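Local coordinates for protein D-aminoacyl-tRNA deacylase 1 (PDB 2OKV) that removes D-amino acids from mischarged tRNAs and glycine from mischarged tRNA(Ala), and may take part in DNA replication as a possible ATPase, at residues B[26-31]-B[131-136]; B[48-53]-B[72-77]; B[108-113]-B[122-127]. All blocks are in the same frame, centred on the assembly; numbering follows the deposited sequence.

Contact 1 of 3, residues B[26-31]-B[131-136]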
ATOM      1  N   GLY B  26       6.944  10.922   8.031  1.00 40.24           N
ATOM      2  CA  GLY B  26       7.181  11.105   6.616  1.00 40.78           C
ATOM      3  C   GLY B  26       6.358  10.143   5.776  1.00 41.54           C
ATOM      4  O   GLY B  26       5.172   9.920   6.030  1.00 41.13           O
ATOM      5  N   ILE B  27       7.006   9.538   4.795  1.00 42.54           N
ATOM      6  CA  ILE B  27       6.301   8.767   3.781  1.00 43.23           C
ATOM      7  C   ILE B  27       7.084   7.488   3.409  1.00 43.39           C
ATOM      8  O   ILE B  27       8.301   7.529   3.276  1.00 43.10           O
ATOM      9  CB  ILE B  27       5.984   9.762   2.620  1.00 44.57           C
ATOM     10  CG1 ILE B  27       4.531   9.734   2.193  1.00 45.37           C
ATOM     11  CG2 ILE B  27       7.050   9.904   1.510  1.00 44.28           C
ATOM     12  CD1 ILE B  27       4.139  11.011   1.594  1.00 44.36           C
ATOM     13  N   CYS B  28       6.379   6.358   3.305  1.00 42.67           N
ATOM     14  CA  CYS B  28       6.958   5.106   2.811  1.00 43.20           C
ATOM     15  C   CYS B  28       6.433   4.878   1.407  1.00 42.94           C
ATOM     16  O   CYS B  28       5.226   4.845   1.183  1.00 43.37           O
ATOM     17  CB  CYS B  28       6.591   3.904   3.716  1.00 42.84           C
ATOM     18  SG  CYS B  28       7.275   2.304   3.154  1.00 44.54           S
ATOM     19  N   VAL B  29       7.349   4.725   0.466  1.00 42.80           N
ATOM     20  CA  VAL B  29       7.006   4.558  -0.934  1.00 42.48           C
ATOM     21  C   VAL B  29       7.396   3.146  -1.355  1.00 42.85           C
ATOM     22  O   VAL B  29       8.563   2.741  -1.226  1.00 42.66           O
ATOM     23  CB  VAL B  29       7.750   5.591  -1.823  1.00 42.92           C
ATOM     24  CG1 VAL B  29       7.379   5.410  -3.306  1.00 41.86           C
ATOM     25  CG2 VAL B  29       7.457   7.020  -1.342  1.00 42.61           C
ATOM     26  N   LEU B  30       6.409   2.394  -1.834  1.00 42.25           N
ATOM     27  CA  LEU B  30       6.670   1.120  -2.467  1.00 42.02           C
ATOM     28  C   LEU B  30       6.662   1.354  -3.960  1.00 41.81           C
ATOM     29  O   LEU B  30       5.642   1.774  -4.517  1.00 41.92           O
ATOM     30  CB  LEU B  30       5.619   0.091  -2.049  1.00 42.23           C
ATOM     31  CG  LEU B  30       5.648  -0.233  -0.548  1.00 42.64           C
ATOM     32  CD1 LEU B  30       4.365  -0.908  -0.114  1.00 41.96           C
ATOM     33  CD2 LEU B  30       6.870  -1.128  -0.185  1.00 42.47           C
ATOM     34  N   LEU B  31       7.797   1.079  -4.604  1.00 41.67           N
ATOM     35  CA  LEU B  31       8.033   1.505  -5.990  1.00 41.72           C
ATOM     36  C   LEU B  31       8.061   0.351  -7.001  1.00 40.90           C
ATOM     37  O   LEU B  31       8.956  -0.514  -6.952  1.00 39.78           O
ATOM     38  CB  LEU B  31       9.348   2.269  -6.059  1.00 41.64           C
ATOM     39  CG  LEU B  31       9.582   3.473  -6.979  1.00 44.87           C
ATOM     40  CD1 LEU B  31      10.861   3.221  -7.763  1.00 41.88           C
ATOM     41  CD2 LEU B  31       8.429   3.850  -7.920  1.00 44.13           C
ATOM     42  N   MET B 131      12.829  -8.687   3.015  1.00 38.19           N
ATOM     43  CA  MET B 131      12.731  -7.654   4.025  1.00 38.91           C
ATOM     44  C   MET B 131      11.431  -7.766   4.777  1.00 39.04           C
ATOM     45  O   MET B 131      10.434  -8.263   4.245  1.00 39.50           O
ATOM     46  CB  MET B 131      12.730  -6.264   3.370  1.00 38.08           C
ATOM     47  CG  MET B 131      13.997  -5.877   2.647  1.00 38.78           C
ATOM     48  SD  MET B 131      13.784  -4.391   1.688  1.00 41.27           S
ATOM     49  CE  MET B 131      13.445  -5.063   0.054  1.00 39.15           C
ATOM     50  N   GLN B 132      11.440  -7.259   6.005  1.00 38.83           N
ATOM     51  CA  GLN B 132      10.227  -6.870   6.694  1.00 37.86           C
ATOM     52  C   GLN B 132      10.211  -5.367   6.688  1.00 38.54           C
ATOM     53  O   GLN B 132      11.138  -4.739   7.174  1.00 38.87           O
ATOM     54  CB  GLN B 132      10.223  -7.382   8.135  1.00 37.34           C
ATOM     55  CG  GLN B 132      10.373  -8.900   8.241  1.00 37.54           C
ATOM     56  CD  GLN B 132       9.181  -9.634   7.667  1.00 37.73           C
ATOM     57  OE1 GLN B 132       8.046  -9.372   8.052  1.00 37.10           O
ATOM     58  NE2 GLN B 132       9.424 -10.534   6.738  1.00 35.27           N
ATOM     59  N   VAL B 133       9.166  -4.789   6.101  1.00 38.44           N
ATOM     60  CA  VAL B 133       9.009  -3.358   6.064  1.00 38.72           C
ATOM     61  C   VAL B 133       7.945  -3.018   7.092  1.00 39.42           C
ATOM     62  O   VAL B 133       6.766  -3.329   6.895  1.00 38.85           O
ATOM     63  CB  VAL B 133       8.627  -2.871   4.634  1.00 38.76           C
ATOM     64  CG1 VAL B 133       8.695  -1.337   4.560  1.00 38.78           C
ATOM     65  CG2 VAL B 133       9.602  -3.528   3.593  1.00 38.48           C
ATOM     66  N   HIS B 134       8.387  -2.442   8.211  1.00 40.00           N
ATOM     67  CA  HIS B 134       7.498  -2.069   9.300  1.00 41.25           C
ATOM     68  C   HIS B 134       6.927  -0.698   8.963  1.00 41.19           C
ATOM     69  O   HIS B 134       7.654   0.262   8.831  1.00 40.91           O
ATOM     70  CB  HIS B 134       8.262  -2.034  10.638  1.00 42.04           C
ATOM     71  CG  HIS B 134       8.778  -3.375  11.081  1.00 44.01           C
ATOM     72  ND1 HIS B 134       9.829  -4.016  10.459  1.00 48.49           N
ATOM     73  CD2 HIS B 134       8.389  -4.187  12.089  1.00 46.73           C
ATOM     74  CE1 HIS B 134      10.059  -5.172  11.057  1.00 47.78           C
ATOM     75  NE2 HIS B 134       9.205  -5.296  12.058  1.00 49.04           N
ATOM     76  N   ILE B 135       5.621  -0.632   8.753  1.00 41.46           N
ATOM     77  CA  ILE B 135       4.995   0.591   8.296  1.00 40.94           C
ATOM     78  C   ILE B 135       3.944   1.005   9.311  1.00 41.31           C
ATOM     79  O   ILE B 135       2.927   0.316   9.458  1.00 41.94           O
ATOM     80  CB  ILE B 135       4.345   0.406   6.892  1.00 40.74           C
ATOM     81  CG1 ILE B 135       5.412  -0.039   5.879  1.00 40.52           C
ATOM     82  CG2 ILE B 135       3.669   1.708   6.432  1.00 40.98           C
ATOM     83  CD1 ILE B 135       4.893  -0.386   4.498  1.00 41.09           C
ATOM     84  N   GLN B 136       4.177   2.116  10.017  1.00 40.66           N
ATOM     85  CA  GLN B 136       3.134   2.632  10.906  1.00 39.64           C
ATOM     86  C   GLN B 136       2.336   3.688  10.146  1.00 40.21           C
ATOM     87  O   GLN B 136       2.667   4.885  10.174  1.00 39.30           O
ATOM     88  CB  GLN B 136       3.691   3.161  12.240  1.00 39.98           C
ATOM     89  CG  GLN B 136       2.551   3.495  13.241  1.00 39.33           C
ATOM     90  CD  GLN B 136       3.003   4.023  14.589  1.00 40.18           C
ATOM     91  OE1 GLN B 136       2.363   4.936  15.164  1.00 43.03           O
ATOM     92  NE2 GLN B 136       4.080   3.460  15.119  1.00 35.88           N
TER
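Cys28 of strand 26-32 meets Val133 and Ile135 of strand 131-137 in a small, buried and wholly apolar contact between two beta layers. The evidence for layer packing, as opposed to pairing within one sheet, is that no hydrogen bond joins the segments and that the nearest alpha carbons, Cys28 CA and Ile135 CA, stand 7.4 Å apart. About 139 Å² is buried in all.

One sulfur carries the contact. Cys28 has SG anti to its own N (chi1 180°), which lays the sulfur alongside the backbone in the direction of Leu30 and against the side chains of the other strand. There it touches Ile135 CD1 at 3.8 Å and, more loosely, Val133 CG1 at 4.2 Å. These two methyls converge from residues two apart: Val133 turns CG1 toward its carbonyl side and Ile135 stretches its CG1-CD1 arm back toward its N side, until Val133 CG1 and Ile135 CD1 are 3.9 Å from each other. Leu30 stands at the margin, its CD1 4.7 Å from Ile135 CD1.

Strand 26-32 belongs to the mixed sheet at the centre of the deacylase fold, whereas 131-137 edges a separate antiparallel sheet that runs on, antiparallel, into the same strand of the second subunit. As in any extended strand, side chains alternate along 131-137: Val133 and Ile135 face inward, while Gln132 and His134, partly exposed, take the other face, and Gln132 NE2 bonds to Asp138 of the second subunit.

The magnesium ion lies close by, with the Cys28 side chain about 4 Å from it (nearest atoms). Cys28 is one of its site residues with Val4 and Gln6, and Ile135 packs on Gln6.

Contact 2 of 3, residues B[48-53]-B[72-77]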
ATOM      1  N   LYS B  48       6.370  13.866  -8.427  1.00 43.12           N
ATOM      2  CA  LYS B  48       5.063  13.600  -7.815  1.00 43.71           C
ATOM      3  C   LYS B  48       5.175  13.222  -6.349  1.00 43.42           C
ATOM      4  O   LYS B  48       4.392  13.712  -5.531  1.00 42.45           O
ATOM      5  CB  LYS B  48       4.287  12.511  -8.570  1.00 44.40           C
ATOM      6  CG  LYS B  48       3.771  12.940  -9.947  1.00 46.94           C
ATOM      7  CD  LYS B  48       3.633  11.723 -10.850  1.00 49.97           C
ATOM      8  CE  LYS B  48       2.248  11.136 -10.821  1.00 50.98           C
ATOM      9  NZ  LYS B  48       1.425  11.748 -11.910  1.00 52.90           N
ATOM     10  N   ILE B  49       6.141  12.358  -6.022  1.00 42.34           N
ATOM     11  CA  ILE B  49       6.327  11.897  -4.640  1.00 42.40           C
ATOM     12  C   ILE B  49       6.680  13.094  -3.761  1.00 42.89           C
ATOM     13  O   ILE B  49       6.104  13.290  -2.683  1.00 42.91           O
ATOM     14  CB  ILE B  49       7.436  10.809  -4.531  1.00 42.14           C
ATOM     15  CG1 ILE B  49       6.949   9.474  -5.095  1.00 41.69           C
ATOM     16  CG2 ILE B  49       7.928  10.627  -3.083  1.00 42.18           C
ATOM     17  CD1 ILE B  49       8.091   8.526  -5.457  1.00 42.15           C
ATOM     18  N   LEU B  50       7.619  13.907  -4.242  1.00 42.41           N
ATOM     19  CA  LEU B  50       8.146  15.016  -3.460  1.00 42.56           C
ATOM     20  C   LEU B  50       7.123  16.119  -3.246  1.00 43.11           C
ATOM     21  O   LEU B  50       7.166  16.831  -2.242  1.00 43.69           O
ATOM     22  CB  LEU B  50       9.413  15.585  -4.121  1.00 42.04           C
ATOM     23  CG  LEU B  50      10.657  14.691  -4.014  1.00 40.37           C
ATOM     24  CD1 LEU B  50      11.815  15.322  -4.763  1.00 40.09           C
ATOM     25  CD2 LEU B  50      11.058  14.471  -2.574  1.00 39.95           C
ATOM     26  N   ASN B  51       6.195  16.243  -4.188  1.00 43.24           N
ATOM     27  CA  ASN B  51       5.187  17.303  -4.148  1.00 43.64           C
ATOM     28  C   ASN B  51       3.788  16.875  -3.654  1.00 43.29           C
ATOM     29  O   ASN B  51       2.883  17.710  -3.497  1.00 42.58           O
ATOM     30  CB  ASN B  51       5.175  18.007  -5.504  1.00 44.09           C
ATOM     31  CG  ASN B  51       6.513  18.731  -5.790  1.00 47.70           C
ATOM     32  OD1 ASN B  51       6.754  19.839  -5.276  1.00 52.66           O
ATOM     33  ND2 ASN B  51       7.403  18.097  -6.593  1.00 51.24           N
ATOM     34  N   LEU B  52       3.632  15.581  -3.364  1.00 42.76           N
ATOM     35  CA  LEU B  52       2.364  15.018  -2.905  1.00 43.06           C
ATOM     36  C   LEU B  52       1.952  15.577  -1.532  1.00 42.44           C
ATOM     37  O   LEU B  52       2.631  15.342  -0.521  1.00 42.36           O
ATOM     38  CB  LEU B  52       2.487  13.497  -2.810  1.00 43.47           C
ATOM     39  CG  LEU B  52       1.301  12.521  -2.944  1.00 44.06           C
ATOM     40  CD1 LEU B  52       1.422  11.402  -1.924  1.00 43.81           C
ATOM     41  CD2 LEU B  52      -0.060  13.147  -2.938  1.00 44.05           C
ATOM     42  N   ARG B  53       0.822  16.271  -1.510  1.00 41.35           N
ATOM     43  CA  ARG B  53       0.324  16.962  -0.314  1.00 42.08           C
ATOM     44  C   ARG B  53      -0.495  16.032   0.584  1.00 42.16           C
ATOM     45  O   ARG B  53      -1.728  15.968   0.492  1.00 41.15           O
ATOM     46  CB  ARG B  53      -0.545  18.158  -0.704  1.00 41.21           C
ATOM     47  CG  ARG B  53       0.167  19.353  -1.345  1.00 43.06           C
ATOM     48  CD  ARG B  53      -0.901  20.326  -1.948  1.00 43.64           C
ATOM     49  NE  ARG B  53      -0.625  21.724  -1.642  1.00 52.17           N
ATOM     50  CZ  ARG B  53      -1.505  22.581  -1.110  1.00 54.42           C
ATOM     51  NH1 ARG B  53      -2.752  22.206  -0.814  1.00 55.93           N
ATOM     52  NH2 ARG B  53      -1.133  23.828  -0.864  1.00 55.08           N
ATOM     53  N   TYR B  72      10.157  16.313   6.208  1.00 40.52           N
ATOM     54  CA  TYR B  72       9.981  14.982   6.758  1.00 41.06           C
ATOM     55  C   TYR B  72      10.808  13.983   5.934  1.00 41.23           C
ATOM     56  O   TYR B  72      11.496  14.369   4.980  1.00 41.13           O
ATOM     57  CB  TYR B  72       8.496  14.598   6.798  1.00 41.09           C
ATOM     58  CG  TYR B  72       7.702  15.166   7.973  1.00 41.64           C
ATOM     59  CD1 TYR B  72       6.309  15.033   8.029  1.00 41.34           C
ATOM     60  CD2 TYR B  72       8.336  15.830   9.030  1.00 43.05           C
ATOM     61  CE1 TYR B  72       5.571  15.530   9.106  1.00 40.62           C
ATOM     62  CE2 TYR B  72       7.605  16.348  10.108  1.00 41.97           C
ATOM     63  CZ  TYR B  72       6.226  16.184  10.139  1.00 41.92           C
ATOM     64  OH  TYR B  72       5.500  16.684  11.205  1.00 42.77           O
ATOM     65  N   GLU B  73      10.752  12.712   6.308  1.00 41.44           N
ATOM     66  CA  GLU B  73      11.623  11.702   5.687  1.00 42.16           C
ATOM     67  C   GLU B  73      10.871  10.859   4.665  1.00 41.91           C
ATOM     68  O   GLU B  73       9.635  10.878   4.611  1.00 41.08           O
ATOM     69  CB  GLU B  73      12.257  10.797   6.747  1.00 42.15           C
ATOM     70  CG  GLU B  73      13.356  11.461   7.580  1.00 43.36           C
ATOM     71  CD  GLU B  73      13.652  10.688   8.865  1.00 43.65           C
ATOM     72  OE1 GLU B  73      14.755  10.112   8.990  1.00 44.77           O
ATOM     73  OE2 GLU B  73      12.765  10.653   9.747  1.00 45.27           O
ATOM     74  N   ILE B  74      11.628  10.125   3.851  1.00 41.62           N
ATOM     75  CA  ILE B  74      11.056   9.230   2.855  1.00 42.13           C
ATOM     76  C   ILE B  74      11.793   7.895   2.961  1.00 42.88           C
ATOM     77  O   ILE B  74      13.011   7.857   2.914  1.00 43.11           O
ATOM     78  CB  ILE B  74      11.230   9.765   1.406  1.00 42.44           C
ATOM     79  CG1 ILE B  74      10.587  11.150   1.246  1.00 41.39           C
ATOM     80  CG2 ILE B  74      10.683   8.744   0.383  1.00 42.05           C
ATOM     81  CD1 ILE B  74      10.891  11.833  -0.074  1.00 41.50           C
ATOM     82  N   LEU B  75      11.043   6.816   3.150  1.00 43.48           N
ATOM     83  CA  LEU B  75      11.591   5.469   3.049  1.00 43.78           C
ATOM     84  C   LEU B  75      11.114   4.849   1.734  1.00 44.01           C
ATOM     85  O   LEU B  75       9.922   4.614   1.559  1.00 44.55           O
ATOM     86  CB  LEU B  75      11.126   4.612   4.236  1.00 43.30           C
ATOM     87  CG  LEU B  75      11.479   3.114   4.218  1.00 44.37           C
ATOM     88  CD1 LEU B  75      12.983   2.932   4.270  1.00 40.25           C
ATOM     89  CD2 LEU B  75      10.785   2.358   5.375  1.00 43.12           C
ATOM     90  N   CYS B  76      12.035   4.599   0.805  1.00 44.85           N
ATOM     91  CA  CYS B  76      11.676   3.950  -0.474  1.00 45.75           C
ATOM     92  C   CYS B  76      12.080   2.493  -0.465  1.00 44.56           C
ATOM     93  O   CYS B  76      13.198   2.132  -0.055  1.00 44.74           O
ATOM     94  CB  CYS B  76      12.338   4.605  -1.701  1.00 44.97           C
ATOM     95  SG  CYS B  76      12.172   6.339  -1.787  1.00 54.63           S
ATOM     96  N   VAL B  77      11.185   1.649  -0.951  1.00 43.81           N
ATOM     97  CA  VAL B  77      11.501   0.232  -1.101  1.00 43.09           C
ATOM     98  C   VAL B  77      11.040  -0.209  -2.480  1.00 42.85           C
ATOM     99  O   VAL B  77       9.941   0.136  -2.905  1.00 41.26           O
ATOM    100  CB  VAL B  77      10.835  -0.621  -0.000  1.00 42.98           C
ATOM    101  CG1 VAL B  77      11.188  -2.104  -0.175  1.00 43.58           C
ATOM    102  CG2 VAL B  77      11.278  -0.147   1.372  1.00 43.34           C
TER
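Ile74 of strand 73-78 projects a single methyl, CD1, against the last turn of helix 39-51, where Leu50 and Ile49 receive it. The closer partner is Leu50: its CD2 lies 3.6 Å from Ile74 CD1, a snug methyl-to-methyl contact. Ile49 adds a looser one, CG2 to Ile74 CD1 at 4.4 Å.

The torsions explain how a 9.0 Å separation between Leu50 CA and Ile74 CA is bridged. In Ile74, CG1 is anti to the carbonyl carbon and the arm then runs straight on (chi2 171°), so that CD1 takes the full reach of the side chain toward the helix, while the shorter CG2 branch stays nearer the sheet. Leu50 also has CG anti to its carbonyl carbon, and its second torsion of 177° carries CD1 onward, away from Ile74; the other branch, CD2, does the touching. The two side chains cross at about a right angle. Ile49 divides its work: CG2 faces Ile74, while the side chain as a whole also packs on Val29 of the sheet and on Phe109 of helix 99-116.

Neighbours pack round this contact. Ile27 and Val29 of the adjoining strand touch Ile74, and Leu113, Thr116 and Tyr117 lie against Leu50. Along 73-78, Ile74 and Cys76 face the helices, whereas Leu75 and Val77 face the opposite way, Leu75 onto Ser21 and Ile23, Val77 onto Leu30 of its own chain and onto Pro140 of the second subunit, probably part of the Gly-cisPro motif.

Strands 26-32 and 73-78 are parallel neighbours in the mixed sheet, and helix 39-51 lies between them in sequence and against one face of it: the arrangement is that of an elaborated beta-alpha-beta crossover, with the end of its helix packed on both strands, through Ile74 of one and Val29 of the other.

Contact 3 of 3, residues B[108-113]-B[122-127]; sequences SFLEQL and IKDGKF
Leu110 sets its CD1 methyl over the flat face of the Asp124 carboxylate. The geometry is that of a methyl standing almost on the normal through the group: Leu110 CD1 is 3.4 Å from Asp124 CG, with OD2 of the same residue slightly nearer, at 3.3 Å, and OD1 farther, at 3.8 Å. The two side chains cross at about a right angle. Asp124 reaches this place because its CG is anti to the backbone N (chi1 -174°), and the carboxylate's polar end is engaged outside the segments, OD1 being hydrogen-bonded to Tyr106 OH of the same helix. The bond would help to fix the rotation of the group that Leu110 overlies.

The second methyl of Leu110, CD2, turns to Ile122 and meets its CG2 at 4.0 Å, the side chains sliding past each other in opposite directions.

Helix 99-116 and strand 122-124 run nearly antiparallel, at 163° with the short axes 9.6 Å apart at closest, as expected where a helix returns the chain to a strand parallel with the one before it. Strands 73-78 and 122-124 are such parallel neighbours, so this is the helix-to-strand half of a beta-alpha-beta unit at one edge of the mixed sheet within the chain.

One turn on from Leu110, Leu113 meets both ends of Ile122. Its CD1 lies 4.0 Å from Ile122 CD1 and 4.1 Å from Ile122 CG2, so one methyl sits against the two branches. The second torsion of Ile122, -72°, bends CD1 aside where an extended arm would run straight, and both branches lie near the leucine methyl. Cys76 of the next strand touches both leucines, while Lys123 points away from the helix and its NZ forms a salt bridge with Glu73.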
ATOM      1  N   SER B 108      19.338   4.749  -9.730  1.00 36.82           N
ATOM      2  CA  SER B 108      19.254   6.063 -10.387  1.00 37.02           C
ATOM      3  C   SER B 108      18.055   6.876  -9.868  1.00 37.37           C
ATOM      4  O   SER B 108      18.147   8.108  -9.672  1.00 36.75           O
ATOM      5  CB  SER B 108      19.174   5.920 -11.909  1.00 36.19           C
ATOM      6  OG  SER B 108      20.383   5.394 -12.452  1.00 37.25           O
ATOM      7  N   PHE B 109      16.935   6.184  -9.665  1.00 38.11           N
ATOM      8  CA  PHE B 109      15.721   6.795  -9.138  1.00 39.44           C
ATOM      9  C   PHE B 109      15.953   7.384  -7.745  1.00 40.24           C
ATOM     10  O   PHE B 109      15.569   8.534  -7.469  1.00 39.96           O
ATOM     11  CB  PHE B 109      14.589   5.759  -9.095  1.00 39.74           C
ATOM     12  CG  PHE B 109      13.383   6.232  -8.366  1.00 42.13           C
ATOM     13  CD1 PHE B 109      12.365   6.907  -9.048  1.00 41.67           C
ATOM     14  CD2 PHE B 109      13.272   6.044  -6.990  1.00 42.84           C
ATOM     15  CE1 PHE B 109      11.255   7.376  -8.381  1.00 43.48           C
ATOM     16  CE2 PHE B 109      12.162   6.528  -6.306  1.00 44.06           C
ATOM     17  CZ  PHE B 109      11.149   7.198  -7.007  1.00 43.14           C
ATOM     18  N   LEU B 110      16.580   6.595  -6.869  1.00 40.84           N
ATOM     19  CA  LEU B 110      16.894   7.056  -5.510  1.00 41.97           C
ATOM     20  C   LEU B 110      17.837   8.239  -5.540  1.00 41.82           C
ATOM     21  O   LEU B 110      17.718   9.154  -4.723  1.00 41.52           O
ATOM     22  CB  LEU B 110      17.536   5.951  -4.679  1.00 42.49           C
ATOM     23  CG  LEU B 110      16.651   4.973  -3.925  1.00 45.06           C
ATOM     24  CD1 LEU B 110      17.602   4.110  -3.134  1.00 47.74           C
ATOM     25  CD2 LEU B 110      15.639   5.642  -2.988  1.00 47.88           C
ATOM     26  N   GLU B 111      18.781   8.214  -6.479  1.00 41.75           N
ATOM     27  CA  GLU B 111      19.728   9.315  -6.624  1.00 42.10           C
ATOM     28  C   GLU B 111      19.065  10.624  -7.096  1.00 42.43           C
ATOM     29  O   GLU B 111      19.476  11.707  -6.647  1.00 42.32           O
ATOM     30  CB  GLU B 111      20.915   8.896  -7.514  1.00 42.11           C
ATOM     31  CG  GLU B 111      22.089   9.872  -7.570  1.00 42.39           C
ATOM     32  CD  GLU B 111      22.792  10.116  -6.223  1.00 42.56           C
ATOM     33  OE1 GLU B 111      22.550   9.396  -5.232  1.00 43.04           O
ATOM     34  OE2 GLU B 111      23.603  11.060  -6.163  1.00 46.15           O
ATOM     35  N   GLN B 112      18.061  10.544  -7.981  1.00 42.78           N
ATOM     36  CA  GLN B 112      17.326  11.754  -8.417  1.00 43.22           C
ATOM     37  C   GLN B 112      16.531  12.324  -7.243  1.00 42.38           C
ATOM     38  O   GLN B 112      16.470  13.535  -7.056  1.00 41.89           O
ATOM     39  CB  GLN B 112      16.363  11.502  -9.597  1.00 43.70           C
ATOM     40  CG  GLN B 112      16.485  12.477 -10.839  1.00 49.23           C
ATOM     41  CD  GLN B 112      16.173  13.967 -10.597  1.00 54.67           C
ATOM     42  OE1 GLN B 112      16.786  14.621  -9.749  1.00 57.88           O
ATOM     43  NE2 GLN B 112      15.250  14.521 -11.399  1.00 52.47           N
ATOM     44  N   LEU B 113      15.907  11.430  -6.481  1.00 42.03           N
ATOM     45  CA  LEU B 113      15.184  11.787  -5.269  1.00 42.14           C
ATOM     46  C   LEU B 113      16.061  12.548  -4.282  1.00 41.88           C
ATOM     47  O   LEU B 113      15.653  13.588  -3.767  1.00 41.52           O
ATOM     48  CB  LEU B 113      14.654  10.529  -4.578  1.00 42.09           C
ATOM     49  CG  LEU B 113      13.177  10.153  -4.434  1.00 43.47           C
ATOM     50  CD1 LEU B 113      13.059   9.187  -3.272  1.00 43.21           C
ATOM     51  CD2 LEU B 113      12.212  11.311  -4.245  1.00 40.01           C
ATOM     52  N   ILE B 122      16.358  10.716   2.925  1.00 41.77           N
ATOM     53  CA  ILE B 122      15.920   9.625   2.045  1.00 41.84           C
ATOM     54  C   ILE B 122      16.612   8.342   2.494  1.00 41.77           C
ATOM     55  O   ILE B 122      17.841   8.275   2.505  1.00 40.23           O
ATOM     56  CB  ILE B 122      16.287   9.888   0.533  1.00 42.36           C
ATOM     57  CG1 ILE B 122      15.798  11.271   0.035  1.00 42.84           C
ATOM     58  CG2 ILE B 122      15.859   8.711  -0.366  1.00 43.32           C
ATOM     59  CD1 ILE B 122      14.354  11.418  -0.165  1.00 42.41           C
ATOM     60  N   LYS B 123      15.803   7.343   2.859  1.00 42.10           N
ATOM     61  CA  LYS B 123      16.268   6.013   3.263  1.00 42.68           C
ATOM     62  C   LYS B 123      15.746   4.929   2.312  1.00 42.60           C
ATOM     63  O   LYS B 123      14.709   5.088   1.658  1.00 41.34           O
ATOM     64  CB  LYS B 123      15.805   5.699   4.698  1.00 43.14           C
ATOM     65  CG  LYS B 123      16.682   6.273   5.819  1.00 44.37           C
ATOM     66  CD  LYS B 123      16.576   7.793   5.955  1.00 46.40           C
ATOM     67  CE  LYS B 123      17.541   8.347   7.017  1.00 47.19           C
ATOM     68  NZ  LYS B 123      17.013   8.073   8.394  1.00 51.04           N
ATOM     69  N   ASP B 124      16.463   3.812   2.267  1.00 42.95           N
ATOM     70  CA  ASP B 124      16.191   2.747   1.328  1.00 43.65           C
ATOM     71  C   ASP B 124      16.058   1.420   2.075  1.00 44.12           C
ATOM     72  O   ASP B 124      16.574   1.258   3.194  1.00 43.91           O
ATOM     73  CB  ASP B 124      17.357   2.685   0.318  1.00 44.46           C
ATOM     74  CG  ASP B 124      17.131   1.685  -0.817  1.00 45.41           C
ATOM     75  OD1 ASP B 124      15.974   1.281  -1.101  1.00 48.56           O
ATOM     76  OD2 ASP B 124      18.138   1.315  -1.438  1.00 44.80           O
ATOM     77  N   GLY B 125      15.385   0.462   1.448  1.00 43.92           N
ATOM     78  CA  GLY B 125      15.488  -0.924   1.875  1.00 44.40           C
ATOM     79  C   GLY B 125      16.789  -1.493   1.343  1.00 45.35           C
ATOM     80  O   GLY B 125      17.748  -0.750   1.092  1.00 45.09           O
ATOM     81  N   LYS B 126      16.819  -2.812   1.150  1.00 45.80           N
ATOM     82  CA  LYS B 126      17.955  -3.486   0.524  1.00 46.49           C
ATOM     83  C   LYS B 126      17.429  -4.223  -0.707  1.00 46.04           C
ATOM     84  O   LYS B 126      16.789  -5.269  -0.586  1.00 44.54           O
ATOM     85  CB  LYS B 126      18.651  -4.449   1.509  1.00 46.52           C
ATOM     86  CG  LYS B 126      19.908  -5.116   0.928  1.00 48.40           C
ATOM     87  CD  LYS B 126      20.889  -5.708   1.982  1.00 48.73           C
ATOM     88  CE  LYS B 126      20.203  -6.551   3.063  1.00 51.46           C
ATOM     89  NZ  LYS B 126      21.185  -7.196   4.029  1.00 52.64           N
ATOM     90  N   PHE B 127      17.698  -3.654  -1.884  1.00 46.24           N
ATOM     91  CA  PHE B 127      17.101  -4.107  -3.157  1.00 46.80           C
ATOM     92  C   PHE B 127      16.860  -5.623  -3.363  1.00 46.95           C
ATOM     93  O   PHE B 127      15.773  -6.024  -3.745  1.00 49.15           O
ATOM     94  CB  PHE B 127      17.852  -3.538  -4.371  1.00 46.50           C
ATOM     95  CG  PHE B 127      17.183  -3.853  -5.682  1.00 45.89           C
ATOM     96  CD1 PHE B 127      16.212  -2.999  -6.202  1.00 45.16           C
ATOM     97  CD2 PHE B 127      17.501  -5.017  -6.379  1.00 46.77           C
ATOM     98  CE1 PHE B 127      15.565  -3.292  -7.390  1.00 44.93           C
ATOM     99  CE2 PHE B 127      16.860  -5.323  -7.585  1.00 47.31           C
ATOM    100  CZ  PHE B 127      15.893  -4.456  -8.092  1.00 46.01           C
TER

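Strands 26-32, 73-78 and 122-124 are successive parallel neighbours of the mixed sheet, and each contact uses one of them. Contacts 2 and 3 pack helices 39-51 and 99-116 on the same face; contact 1 packs another sheet on the opposite face, beside the magnesium ion. Backbone bonds tie them: Val29 N to Leu75 O, and Ile74 O to Lys123 N. All are mainly buried. Contact 2 is purely aliphatic and contact 1 adds a cysteine sulfur, whereas contact 3, at the sheet edge, brings in the carboxylate of the partly exposed Asp124 and buries the largest area. Segments of contacts 1 and 2 reach the second subunit; those of contact 3 do not.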